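Cycloserine biosynthesis protein DcsG (Streptomyces lavendulae, PDB 6JIL) catalyses the ATP- and magnesium-dependent ring closure of O-ureido-D-serine to the antibiotic D-cycloserine, as a monomeric ligase of the ATP-grasp family. Local coordinates at residues L154-P157 and A158-H161. Numbering follows the deposited sequence.
Sequences LAEP and ASRH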
loop_
_atom_site.group_PDB
_atom_site.type_symbol
_atom_site.label_atom_id
_atom_site.label_comp_id
_atom_site.label_asym_id
_atom_site.label_seq_id
_atom_site.Cartn_x
_atom_site.Cartn_y
_atom_site.Cartn_z
ATOM N N LEU A 154 26.017 7.691 5.694
ATOM C CA LEU A 154 25.992 7.097 4.361
ATOM C C LEU A 154 25.153 7.888 3.361
ATOM O O LEU A 154 24.414 7.312 2.567
ATOM C CB LEU A 154 25.452 5.672 4.449
ATOM C CG LEU A 154 26.201 4.724 5.380
ATOM C CD1 LEU A 154 25.438 3.414 5.482
ATOM C CD2 LEU A 154 27.608 4.495 4.848
ATOM N N ALA A 155 25.268 9.206 3.392
ATOM C CA ALA A 155 24.495 10.034 2.478
ATOM C C ALA A 155 24.854 9.793 1.007
ATOM O O ALA A 155 23.971 9.619 0.167
ATOM C CB ALA A 155 24.681 11.504 2.830
ATOM N N GLU A 156 26.147 9.781 0.697
ATOM C CA GLU A 156 26.586 9.587 -0.678
ATOM C C GLU A 156 26.041 8.288 -1.260
ATOM O O GLU A 156 25.442 8.294 -2.334
ATOM C CB GLU A 156 28.118 9.627 -0.760
ATOM C CG GLU A 156 28.676 9.798 -2.172
ATOM C CD GLU A 156 28.797 8.484 -2.922
ATOM O OE1 GLU A 156 29.090 8.515 -4.137
ATOM O OE2 GLU A 156 28.609 7.421 -2.293
ATOM N N PRO A 157 26.235 7.156 -0.562
ATOM C CA PRO A 157 25.720 5.887 -1.088
ATOM C C PRO A 157 24.204 5.942 -1.285
ATOM O O PRO A 157 23.674 5.492 -2.299
ATOM C CB PRO A 157 26.130 4.882 -0.018
ATOM C CG PRO A 157 27.398 5.466 0.512
ATOM C CD PRO A 157 27.044 6.926 0.645
ATOM N N ALA A 158 23.508 6.503 -0.306
ATOM C CA ALA A 158 22.062 6.616 -0.401
ATOM C C ALA A 158 21.676 7.533 -1.567
ATOM O O ALA A 158 20.679 7.295 -2.245
ATOM C CB ALA A 158 21.489 7.153 0.912
ATOM N N SER A 159 22.463 8.578 -1.803
ATOM C CA SER A 159 22.162 9.498 -2.885
ATOM C C SER A 159 22.244 8.739 -4.202
ATOM O O SER A 159 21.544 9.065 -5.162
ATOM C CB SER A 159 23.141 10.677 -2.889
ATOM O OG SER A 159 24.468 10.257 -3.158
ATOM N N ARG A 160 23.103 7.721 -4.239
ATOM C CA ARG A 160 23.261 6.907 -5.438
ATOM C C ARG A 160 22.042 6.012 -5.578
ATOM O O ARG A 160 21.609 5.704 -6.686
ATOM C CB ARG A 160 24.540 6.071 -5.363
ATOM C CG ARG A 160 25.784 6.804 -5.867
ATOM C CD ARG A 160 27.032 6.435 -5.063
ATOM N NE ARG A 160 27.207 4.990 -4.910
ATOM C CZ ARG A 160 28.142 4.426 -4.151
ATOM N NH1 ARG A 160 28.995 5.185 -3.471
ATOM N NH2 ARG A 160 28.224 3.102 -4.064
ATOM N N HIS A 161 21.488 5.601 -4.447
ATOM C CA HIS A 161 20.288 4.773 -4.459
ATOM C C HIS A 161 19.170 5.677 -4.971
ATOM O O HIS A 161 18.371 5.283 -5.820
ATOM C CB HIS A 161 19.973 4.276 -3.043
ATOM C CG HIS A 161 18.730 3.444 -2.948
ATOM N ND1 HIS A 161 18.233 2.986 -1.746
ATOM C CD2 HIS A 161 17.876 2.998 -3.900
ATOM C CE1 HIS A 161 17.129 2.294 -1.962
ATOM N NE2 HIS A 161 16.891 2.286 -3.261
#
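The first turns of helix 155-167 are set by i-to-i+4 backbone bonds, Ala-158 N to Leu-154 O (3.1 Å), Ser-159 N to Ala-155 O (2.7 Å), Arg-160 N to Glu-156 O (3.1 Å) and His-161 N to Pro-157 O (3.1 Å), with Leu-154 as the N-cap residue. Pro-157, which has no N-H to give, sits in the first turn, where a helix asks for no such donor. On the outer side Glu-156 and Arg-160, four residues apart, form a salt bridge: NH1 of Arg-160 meets the syn lone pair of Glu-156 OE2 at 2.6 Å. The bond is bent, 131° at the hydrogen, and the carboxylate and guanidinium planes stand 64° apart. With CG anti to the backbone N (chi1 -165°) and a bend at chi2, Glu-156 brings its carboxylate across the Arg-160 chain at a slant; that chain bends at chi2 and again at chi3, so that Pro-157 CA lies over one guanidinium face, toward its rim. Glu-156 OE1 lies 3.1 Å from Arg-160 CD, a contact with the aliphatic part of the chain. Ser-159 OG is modelled against Glu-156 O so closely that the hydrogen bond between them is doubtful in detail. The buried face of this first part of the helix packs on strands 133-138 and 148-151 of the four-stranded antiparallel sheet in the ATP-grasp region: Ala-158 packs on Phe-134, Val-136 and Tyr-150, while His-161 ND1 hydrogen-bonds Tyr-150 OH in the edge strand 148-151. Ala-155 and Ser-159 rest against Val-121 of helix 117-127.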